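Local coordinates for protein isocitrate dehydrogenase [NAD] subunit 1, mitochondrial (Saccharomyces cerevisiae, PDB 3BLX) that forms part of the NAD-dependent isocitrate dehydrogenase octamer of the citric acid cycle, which converts isocitrate to 2-oxoglutarate, and also binds mitochondrial mRNA leaders, at residues 67-70 / 71-75; 79-83 / 84-88; 32-35 / 36-39. One frame throughout, in Å; residues are numbered along the deposited sequence.

Overall arrangement
Along the chain the order is interaction 3, then 1, then 2, each a local contact between two consecutive segments, residues about one turn apart. Interaction 3 lies in the middle of helix 27-42; interaction 1 closes helix 60-73 and turns into strand 75-80; interaction 2 starts where that strand ends. All three lie on elements built round the parallel strands 17-25, 47-51 and 75-80. Centres of interactions 1 and 2 are about 21 Å apart, as are those of 1 and 3; 2 and 3 lie about 19 Å apart and touch, Leu80 CD2 meeting Ile32 CD1 at 3.5 Å. Interaction 2 lies about 9 Å, side chain to side chain, from Arg98 and Arg129, which bind substrate by similarity.

Interaction 1 of 3, residues 67-70 / 71-75; sequences VESL and KRNKI
Ser69 O takes two backbone N-H groups from the next turn, the main one from Asn73 N at 2.9 Å and a weak one from Arg72 N. The shortest bond of the group follows directly, Lys74 N to Leu70 O at 2.7 Å, and at the same helix end Lys74 NZ bends back onto Lys71 O, 3.0 Å away. An ammonium group so placed would probably suit the partial negative charge that gathers where a helix stops.

On the flanks the side chains show how one turn of helix can serve several neighbours. The Arg72 guanidinium lies with one face over the backbone of the preceding turn: Glu68 O stands 3.3 Å above its plane, near the rim, and Ser69 CA covers the same face. A bend at its third torsion (-68°) folds the group back along the helix. There NH2 makes a salt bridge with Glu50, and NH1 a weak hydrogen bond to Glu205 O of a second copy of this subunit. Ser69 OG has its firmer partner in Thr21 OG1, which Asn73 ND2 also grips, and the same amide nitrogen bonds Glu50.

Toward the more accessible side, Lys71 crosses Glu68, and their salt bridge is long, Glu68 OE2 to Lys71 NZ 3.8 Å. Nearer its own backbone, Lys71 CD rests on Val67 CG1 at 3.9 Å. Past the last turn, Leu70 CD2 reaches the carbonyl of Ile75, 3.7 Å from its C atom.

Lys74 leaves the helical region with a positive phi of 78°, and Ile75 is already strand, bonded through its backbone to Thr21. This is the helix C-terminus of a beta-alpha-beta crossover, in which helix 60-73 links the parallel strands 47-51 and 75-80 that flank strand 17-25.

Interaction 2 of 3, residues 79-83 / 84-88; sequences GLWHT and PADQT
Asp86 reaches back across the turn to Trp81, and the firm half of this contact is built round its carboxylate. Trp81 N gives its hydrogen to Asp86 OD2 in a bond of 3.2 Å that is fairly straight (161°), though the donor stands well above the carboxylate plane instead of within it. The first torsion of Asp86 (-165°) swings CG away from its own backbone N and out to the strand end. The two CB atoms also pack together, Trp81 CB to Asp86 CB 3.8 Å, and the indole is turned steeply against the carboxylate, with Trp81 CE3 3.8 Å from Asp86 OD1. Leu80 CD1 also comes near, 4.0 Å from Asp86 OD2. The second oxygen, OD1, has its strongest partner outside the turn, in a salt bridge to Lys78.

Such a hold joins the residue just past strand 75-80 to the short helix 84-88 in the isocitrate and isopropylmalate dehydrogenase fold. The side chain of Asp86 lies about 9 Å from that of Arg98, a substrate-binding residue by similarity. With an alanine here, Trp81 N would probably lose its acceptor and Lys78 its charged mate, leaving the start of the helix less firmly tied to the segment that leaves the strand.

The opposite character appears at His82 and Gln87, where the amide nitrogen of Gln87 only packs against carbons of His82, with no hydrogen bond between the two. Their imidazole and amide planes are perpendicular, and Gln87 NE2 comes obliquely to the ring, approaching His82 CB to 3.6 Å. The polar end of His82 is turned elsewhere, with ND1 bonded to Asp26. Gln87 CG lies 3.5 Å from Thr83 O. At the outer side, Thr83 is partly accessible and Pro84 exposed, although Pro84 packs on Leu220 of the neighbouring chain of subunit 2.

Interaction 3 of 3, residues 32-35 / 36-39; sequences ITDS and VRTI
This is a contact between successive turns inside helix 27-42, well within the helix and away from the annotated sites. Asp34 O illustrates it, accepting from both Thr38 N, at 2.8 Å, and Thr38 OG1, at 2.9 Å. The two donors come from opposite faces of the carbonyl plane. A first torsion of -64° turns the threonine hydroxyl back beside its own N, within range of the carbonyl one turn earlier.

Helix 27-42 connects the parallel strands 17-25 and 47-51 in a beta-alpha-beta unit. One side lies over the sheet, where Thr33 touches Leu22 and Val36 touches Leu77; helices 289-302 and 335-347 pack alongside. Ser35 OG bonds Thr339 of the latter, while Ile39 CG1 sits 3.3 Å from Ser35 O and Ile39 N bonds that oxygen nearly straight (177°).

On a partly accessible flank, Asp34 and Arg37 run side by side, pointing the same way. Asp34 OD1 meets the edge of the guanidinium near its plane, 3.4 Å from Arg37 NE, in a salt bridge whose hydrogen bond is weak. The carboxylate's stronger partner is Lys30, bound at OD2, and Thr33 CG2 brushes Arg37 NH2 obliquely at 3.9 Å.

Interaction 1 of 3, residues 67-70 / 71-75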
ATOM      1  N   VAL E  67       5.489 -15.477 -16.129  1.00 31.25           N
ATOM      2  CA  VAL E  67       5.494 -14.536 -15.032  1.00 33.20           C
ATOM      3  C   VAL E  67       4.376 -14.913 -14.077  1.00 28.03           C
ATOM      4  O   VAL E  67       4.589 -15.021 -12.875  1.00 39.31           O
ATOM      5  CB  VAL E  67       5.365 -13.054 -15.531  1.00 28.87           C
ATOM      6  CG1 VAL E  67       5.126 -12.085 -14.383  1.00 27.09           C
ATOM      7  CG2 VAL E  67       6.607 -12.653 -16.274  1.00 17.91           C
ATOM      8  N   GLU E  68       3.196 -15.155 -14.623  1.00 28.65           N
ATOM      9  CA  GLU E  68       2.026 -15.500 -13.827  1.00 27.99           C
ATOM     10  C   GLU E  68       2.231 -16.814 -13.049  1.00 34.02           C
ATOM     11  O   GLU E  68       1.853 -16.924 -11.875  1.00 34.27           O
ATOM     12  CB  GLU E  68       0.779 -15.543 -14.717  1.00 21.92           C
ATOM     13  CG  GLU E  68      -0.462 -14.857 -14.091  1.00 66.95           C
ATOM     14  CD  GLU E  68      -0.176 -13.440 -13.536  1.00 72.85           C
ATOM     15  OE1 GLU E  68      -0.643 -13.136 -12.417  1.00 73.16           O
ATOM     16  OE2 GLU E  68       0.506 -12.623 -14.204  1.00 50.56           O
ATOM     17  N   SER E  69       2.865 -17.784 -13.698  1.00 26.08           N
ATOM     18  CA  SER E  69       3.209 -19.026 -13.042  1.00 22.19           C
ATOM     19  C   SER E  69       4.214 -18.822 -11.913  1.00 21.29           C
ATOM     20  O   SER E  69       4.055 -19.407 -10.845  1.00 18.13           O
ATOM     21  CB  SER E  69       3.726 -20.028 -14.066  1.00 22.51           C
ATOM     22  OG  SER E  69       4.108 -21.239 -13.450  1.00 22.62           O
ATOM     23  N   LEU E  70       5.235 -17.987 -12.136  1.00 17.23           N
ATOM     24  CA  LEU E  70       6.194 -17.665 -11.080  1.00 17.99           C
ATOM     25  C   LEU E  70       5.571 -16.917  -9.921  1.00 24.10           C
ATOM     26  O   LEU E  70       5.947 -17.140  -8.786  1.00 25.77           O
ATOM     27  CB  LEU E  70       7.362 -16.892 -11.609  1.00 16.74           C
ATOM     28  CG  LEU E  70       8.409 -17.812 -12.235  1.00 25.97           C
ATOM     29  CD1 LEU E  70       9.344 -17.006 -13.096  1.00 27.07           C
ATOM     30  CD2 LEU E  70       9.180 -18.575 -11.181  1.00 22.81           C
ATOM     31  N   LYS E  71       4.596 -16.060 -10.197  1.00 17.52           N
ATOM     32  CA  LYS E  71       3.924 -15.360  -9.132  1.00 24.17           C
ATOM     33  C   LYS E  71       3.195 -16.323  -8.196  1.00 31.72           C
ATOM     34  O   LYS E  71       3.158 -16.105  -6.976  1.00 31.64           O
ATOM     35  CB  LYS E  71       2.983 -14.314  -9.702  1.00 28.41           C
ATOM     36  CG  LYS E  71       3.700 -13.007  -9.993  1.00 33.31           C
ATOM     37  CD  LYS E  71       3.040 -12.186 -11.097  1.00 39.83           C
ATOM     38  CE  LYS E  71       2.150 -11.086 -10.561  1.00 52.37           C
ATOM     39  NZ  LYS E  71       1.829 -10.174 -11.679  1.00 52.99           N
ATOM     40  N   ARG E  72       2.651 -17.392  -8.777  1.00 28.85           N
ATOM     41  CA  ARG E  72       1.956 -18.411  -8.019  1.00 21.56           C
ATOM     42  C   ARG E  72       2.914 -19.349  -7.310  1.00 28.99           C
ATOM     43  O   ARG E  72       2.730 -19.659  -6.153  1.00 30.40           O
ATOM     44  CB  ARG E  72       1.058 -19.224  -8.930  1.00 19.34           C
ATOM     45  CG  ARG E  72      -0.079 -18.465  -9.548  1.00 20.53           C
ATOM     46  CD  ARG E  72      -1.120 -19.416 -10.101  1.00 30.99           C
ATOM     47  NE  ARG E  72      -0.610 -20.154 -11.250  1.00 32.35           N
ATOM     48  CZ  ARG E  72      -0.582 -19.659 -12.482  1.00 34.16           C
ATOM     49  NH1 ARG E  72      -1.038 -18.434 -12.702  1.00 31.19           N
ATOM     50  NH2 ARG E  72      -0.109 -20.380 -13.491  1.00 24.39           N
ATOM     51  N   ASN E  73       3.944 -19.801  -8.005  1.00 22.71           N
ATOM     52  CA  ASN E  73       4.780 -20.859  -7.450  1.00 22.74           C
ATOM     53  C   ASN E  73       5.998 -20.346  -6.689  1.00 19.34           C
ATOM     54  O   ASN E  73       6.472 -21.005  -5.781  1.00 15.69           O
ATOM     55  CB  ASN E  73       5.201 -21.848  -8.540  1.00 21.36           C
ATOM     56  CG  ASN E  73       4.036 -22.395  -9.316  1.00 23.59           C
ATOM     57  OD1 ASN E  73       2.907 -22.473  -8.827  1.00 31.26           O
ATOM     58  ND2 ASN E  73       4.310 -22.805 -10.537  1.00 24.45           N
ATOM     59  N   LYS E  74       6.505 -19.179  -7.085  1.00 20.24           N
ATOM     60  CA  LYS E  74       7.675 -18.536  -6.456  1.00 18.25           C
ATOM     61  C   LYS E  74       9.037 -19.109  -6.834  1.00 16.54           C
ATOM     62  O   LYS E  74      10.041 -18.454  -6.654  1.00 24.07           O
ATOM     63  CB  LYS E  74       7.561 -18.506  -4.915  1.00 23.96           C
ATOM     64  CG  LYS E  74       6.207 -18.065  -4.365  1.00 19.25           C
ATOM     65  CD  LYS E  74       5.836 -16.707  -4.844  1.00 25.51           C
ATOM     66  CE  LYS E  74       4.753 -16.094  -3.983  1.00 26.72           C
ATOM     67  NZ  LYS E  74       3.510 -16.911  -4.056  1.00 45.38           N
ATOM     68  N   ILE E  75       9.070 -20.343  -7.311  1.00 20.64           N
ATOM     69  CA  ILE E  75      10.308 -21.022  -7.671  1.00 22.70           C
ATOM     70  C   ILE E  75      10.240 -21.506  -9.114  1.00 23.33           C
ATOM     71  O   ILE E  75       9.215 -22.023  -9.573  1.00 24.62           O
ATOM     72  CB  ILE E  75      10.567 -22.226  -6.739  1.00 20.18           C
ATOM     73  CG1 ILE E  75      10.598 -21.742  -5.307  1.00 38.19           C
ATOM     74  CG2 ILE E  75      11.926 -22.813  -7.014  1.00 21.56           C
ATOM     75  CD1 ILE E  75      11.698 -20.697  -5.056  1.00 29.54           C
TER

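Interaction 2 of 3, residues 79-83 / 84-88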
ATOM      1  N   GLY E  79      15.312 -23.235 -18.789  1.00 26.79           N
ATOM      2  CA  GLY E  79      16.295 -23.633 -19.792  1.00 40.23           C
ATOM      3  C   GLY E  79      16.845 -22.466 -20.608  1.00 45.75           C
ATOM      4  O   GLY E  79      16.873 -21.325 -20.140  1.00 65.41           O
ATOM      5  N   LEU E  80      17.285 -22.731 -21.830  1.00 52.39           N
ATOM      6  CA  LEU E  80      17.881 -21.673 -22.637  1.00 56.57           C
ATOM      7  C   LEU E  80      17.153 -21.435 -23.942  1.00 52.43           C
ATOM      8  O   LEU E  80      16.561 -22.350 -24.491  1.00 48.03           O
ATOM      9  CB  LEU E  80      19.324 -22.008 -22.995  1.00 64.47           C
ATOM     10  CG  LEU E  80      20.374 -22.030 -21.905  1.00 77.35           C
ATOM     11  CD1 LEU E  80      19.977 -21.055 -20.798  1.00 64.11           C
ATOM     12  CD2 LEU E  80      20.532 -23.455 -21.401  1.00 74.37           C
ATOM     13  N   TRP E  81      17.203 -20.194 -24.413  1.00 55.43           N
ATOM     14  CA  TRP E  81      17.116 -19.892 -25.836  1.00 44.98           C
ATOM     15  C   TRP E  81      18.492 -19.464 -26.304  1.00 70.78           C
ATOM     16  O   TRP E  81      19.154 -18.636 -25.665  1.00 74.39           O
ATOM     17  CB  TRP E  81      16.141 -18.773 -26.113  1.00 60.21           C
ATOM     18  CG  TRP E  81      14.765 -19.224 -26.044  1.00 59.46           C
ATOM     19  CD1 TRP E  81      13.985 -19.645 -27.077  1.00 50.09           C
ATOM     20  CD2 TRP E  81      13.980 -19.334 -24.865  1.00 66.49           C
ATOM     21  NE1 TRP E  81      12.748 -20.008 -26.614  1.00 50.17           N
ATOM     22  CE2 TRP E  81      12.720 -19.828 -25.255  1.00 66.26           C
ATOM     23  CE3 TRP E  81      14.219 -19.059 -23.512  1.00 58.01           C
ATOM     24  CZ2 TRP E  81      11.697 -20.048 -24.346  1.00 66.54           C
ATOM     25  CZ3 TRP E  81      13.208 -19.275 -22.611  1.00 68.34           C
ATOM     26  CH2 TRP E  81      11.956 -19.770 -23.028  1.00 71.77           C
ATOM     27  N   HIS E  82      18.935 -20.025 -27.419  1.00 64.99           N
ATOM     28  CA  HIS E  82      20.239 -19.663 -27.933  1.00 78.29           C
ATOM     29  C   HIS E  82      20.162 -18.568 -29.004  1.00 87.66           C
ATOM     30  O   HIS E  82      20.969 -18.525 -29.933  1.00 95.32           O
ATOM     31  CB  HIS E  82      21.003 -20.905 -28.369  1.00 64.93           C
ATOM     32  CG  HIS E  82      21.194 -21.894 -27.263  1.00 61.28           C
ATOM     33  ND1 HIS E  82      20.158 -22.649 -26.759  1.00 66.61           N
ATOM     34  CD2 HIS E  82      22.294 -22.240 -26.549  1.00 76.92           C
ATOM     35  CE1 HIS E  82      20.609 -23.430 -25.792  1.00 66.11           C
ATOM     36  NE2 HIS E  82      21.902 -23.201 -25.643  1.00 80.50           N
ATOM     37  N   THR E  83      19.173 -17.687 -28.845  1.00 81.92           N
ATOM     38  CA  THR E  83      19.158 -16.381 -29.497  1.00 87.63           C
ATOM     39  C   THR E  83      20.132 -15.473 -28.738  1.00 79.09           C
ATOM     40  O   THR E  83      20.422 -15.716 -27.574  1.00 77.66           O
ATOM     41  CB  THR E  83      17.725 -15.748 -29.516  1.00 99.07           C
ATOM     42  OG1 THR E  83      17.307 -15.394 -28.185  1.00 92.78           O
ATOM     43  CG2 THR E  83      16.709 -16.719 -30.125  1.00 76.72           C
ATOM     44  N   PRO E  84      20.656 -14.434 -29.396  1.00 87.36           N
ATOM     45  CA  PRO E  84      21.606 -13.554 -28.702  1.00 82.04           C
ATOM     46  C   PRO E  84      20.965 -12.817 -27.519  1.00 85.15           C
ATOM     47  O   PRO E  84      21.662 -12.497 -26.550  1.00 76.20           O
ATOM     48  CB  PRO E  84      22.033 -12.564 -29.794  1.00 71.35           C
ATOM     49  CG  PRO E  84      21.672 -13.225 -31.092  1.00 81.56           C
ATOM     50  CD  PRO E  84      20.463 -14.054 -30.805  1.00 93.11           C
ATOM     51  N   ALA E  85      19.658 -12.564 -27.596  1.00 83.45           N
ATOM     52  CA  ALA E  85      18.928 -11.885 -26.523  1.00 73.80           C
ATOM     53  C   ALA E  85      18.976 -12.640 -25.178  1.00 79.94           C
ATOM     54  O   ALA E  85      19.405 -12.076 -24.170  1.00 71.42           O
ATOM     55  CB  ALA E  85      17.476 -11.596 -26.944  1.00 62.14           C
ATOM     56  N   ASP E  86      18.554 -13.907 -25.160  1.00 69.31           N
ATOM     57  CA  ASP E  86      18.546 -14.695 -23.922  1.00 73.16           C
ATOM     58  C   ASP E  86      19.932 -14.801 -23.270  1.00 75.85           C
ATOM     59  O   ASP E  86      20.045 -14.761 -22.045  1.00 84.11           O
ATOM     60  CB  ASP E  86      17.944 -16.096 -24.151  1.00 81.63           C
ATOM     61  CG  ASP E  86      17.574 -16.818 -22.839  1.00 80.71           C
ATOM     62  OD1 ASP E  86      16.614 -16.384 -22.158  1.00 66.88           O
ATOM     63  OD2 ASP E  86      18.232 -17.833 -22.505  1.00 73.60           O
ATOM     64  N   GLN E  87      20.977 -14.930 -24.087  1.00 71.42           N
ATOM     65  CA  GLN E  87      22.342 -15.107 -23.590  1.00 71.54           C
ATOM     66  C   GLN E  87      22.936 -13.851 -22.929  1.00 72.01           C
ATOM     67  O   GLN E  87      23.875 -13.938 -22.134  1.00 78.08           O
ATOM     68  CB  GLN E  87      23.255 -15.605 -24.717  1.00 78.59           C
ATOM     69  CG  GLN E  87      22.819 -16.943 -25.325  1.00 93.57           C
ATOM     70  CD  GLN E  87      23.642 -17.349 -26.542  1.00104.43           C
ATOM     71  OE1 GLN E  87      24.462 -16.572 -27.047  1.00 96.60           O
ATOM     72  NE2 GLN E  87      23.423 -18.575 -27.019  1.00 73.31           N
ATOM     73  N   THR E  88      22.389 -12.683 -23.251  1.00 71.17           N
ATOM     74  CA  THR E  88      22.915 -11.431 -22.710  1.00 75.12           C
ATOM     75  C   THR E  88      22.085 -10.866 -21.544  1.00 71.43           C
ATOM     76  O   THR E  88      22.539  -9.966 -20.827  1.00 75.16           O
ATOM     77  CB  THR E  88      23.096 -10.360 -23.820  1.00 76.38           C
ATOM     78  OG1 THR E  88      21.869 -10.195 -24.536  1.00 77.35           O
ATOM     79  CG2 THR E  88      24.173 -10.783 -24.800  1.00 68.42           C
TER

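Interaction 3 of 3, residues 32-35 / 36-39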
ATOM      1  N   ILE E  32      18.152 -30.524 -22.347  1.00 34.28           N
ATOM      2  CA  ILE E  32      18.764 -30.511 -21.017  1.00 36.27           C
ATOM      3  C   ILE E  32      17.714 -30.444 -19.898  1.00 38.88           C
ATOM      4  O   ILE E  32      17.903 -30.960 -18.808  1.00 30.76           O
ATOM      5  CB  ILE E  32      19.794 -29.392 -20.859  1.00 30.28           C
ATOM      6  CG1 ILE E  32      19.104 -28.033 -20.873  1.00 39.25           C
ATOM      7  CG2 ILE E  32      20.852 -29.472 -21.932  1.00 27.62           C
ATOM      8  CD1 ILE E  32      20.059 -26.878 -20.926  1.00 30.76           C
ATOM      9  N   THR E  33      16.600 -29.799 -20.177  1.00 32.98           N
ATOM     10  CA  THR E  33      15.497 -29.774 -19.244  1.00 33.55           C
ATOM     11  C   THR E  33      14.935 -31.180 -19.023  1.00 43.58           C
ATOM     12  O   THR E  33      14.591 -31.562 -17.887  1.00 33.79           O
ATOM     13  CB  THR E  33      14.387 -28.889 -19.777  1.00 33.15           C
ATOM     14  OG1 THR E  33      14.498 -27.610 -19.162  1.00 28.67           O
ATOM     15  CG2 THR E  33      13.023 -29.494 -19.480  1.00 43.28           C
ATOM     16  N   ASP E  34      14.843 -31.954 -20.105  1.00 37.18           N
ATOM     17  CA  ASP E  34      14.330 -33.320 -20.022  1.00 41.14           C
ATOM     18  C   ASP E  34      15.269 -34.253 -19.253  1.00 33.21           C
ATOM     19  O   ASP E  34      14.829 -35.142 -18.526  1.00 36.38           O
ATOM     20  CB  ASP E  34      13.998 -33.874 -21.401  1.00 30.64           C
ATOM     21  CG  ASP E  34      12.750 -33.221 -22.010  1.00 67.05           C
ATOM     22  OD1 ASP E  34      12.015 -32.514 -21.278  1.00 70.96           O
ATOM     23  OD2 ASP E  34      12.501 -33.411 -23.221  1.00 64.17           O
ATOM     24  N   SER E  35      16.564 -34.025 -19.394  1.00 27.23           N
ATOM     25  CA  SER E  35      17.541 -34.674 -18.542  1.00 23.27           C
ATOM     26  C   SER E  35      17.183 -34.530 -17.052  1.00 37.25           C
ATOM     27  O   SER E  35      17.139 -35.517 -16.323  1.00 39.04           O
ATOM     28  CB  SER E  35      18.931 -34.126 -18.854  1.00 30.88           C
ATOM     29  OG  SER E  35      19.873 -34.529 -17.888  1.00 45.57           O
ATOM     30  N   VAL E  36      16.901 -33.304 -16.611  1.00 36.67           N
ATOM     31  CA  VAL E  36      16.526 -33.056 -15.227  1.00 33.83           C
ATOM     32  C   VAL E  36      15.199 -33.738 -14.885  1.00 33.08           C
ATOM     33  O   VAL E  36      15.110 -34.436 -13.905  1.00 31.33           O
ATOM     34  CB  VAL E  36      16.440 -31.549 -14.916  1.00 28.69           C
ATOM     35  CG1 VAL E  36      15.673 -31.326 -13.625  1.00 24.10           C
ATOM     36  CG2 VAL E  36      17.824 -30.955 -14.796  1.00 32.04           C
ATOM     37  N   ARG E  37      14.169 -33.523 -15.690  1.00 29.38           N
ATOM     38  CA  ARG E  37      12.887 -34.191 -15.494  1.00 37.68           C
ATOM     39  C   ARG E  37      13.067 -35.691 -15.263  1.00 51.05           C
ATOM     40  O   ARG E  37      12.448 -36.260 -14.361  1.00 45.92           O
ATOM     41  CB  ARG E  37      11.981 -33.978 -16.697  1.00 28.83           C
ATOM     42  CG  ARG E  37      10.908 -32.979 -16.481  1.00 44.58           C
ATOM     43  CD  ARG E  37       9.812 -33.184 -17.490  1.00 52.66           C
ATOM     44  NE  ARG E  37       9.959 -32.279 -18.613  1.00 58.83           N
ATOM     45  CZ  ARG E  37       9.082 -31.326 -18.911  1.00 77.86           C
ATOM     46  NH1 ARG E  37       7.996 -31.184 -18.155  1.00 42.28           N
ATOM     47  NH2 ARG E  37       9.287 -30.527 -19.966  1.00 68.98           N
ATOM     48  N   THR E  38      13.914 -36.307 -16.094  1.00 46.40           N
ATOM     49  CA  THR E  38      14.210 -37.743 -16.052  1.00 46.89           C
ATOM     50  C   THR E  38      14.913 -38.173 -14.753  1.00 38.57           C
ATOM     51  O   THR E  38      14.495 -39.109 -14.077  1.00 41.03           O
ATOM     52  CB  THR E  38      15.071 -38.185 -17.284  1.00 49.42           C
ATOM     53  OG1 THR E  38      14.340 -37.996 -18.499  1.00 37.55           O
ATOM     54  CG2 THR E  38      15.440 -39.638 -17.187  1.00 32.84           C
ATOM     55  N   ILE E  39      15.997 -37.505 -14.412  1.00 30.75           N
ATOM     56  CA  ILE E  39      16.640 -37.768 -13.134  1.00 34.39           C
ATOM     57  C   ILE E  39      15.687 -37.568 -11.949  1.00 44.08           C
ATOM     58  O   ILE E  39      15.739 -38.304 -10.961  1.00 47.02           O
ATOM     59  CB  ILE E  39      17.848 -36.879 -12.934  1.00 18.26           C
ATOM     60  CG1 ILE E  39      18.870 -37.108 -14.051  1.00 36.58           C
ATOM     61  CG2 ILE E  39      18.451 -37.109 -11.563  1.00 21.34           C
ATOM     62  CD1 ILE E  39      20.070 -36.167 -14.001  1.00 35.14           C
TER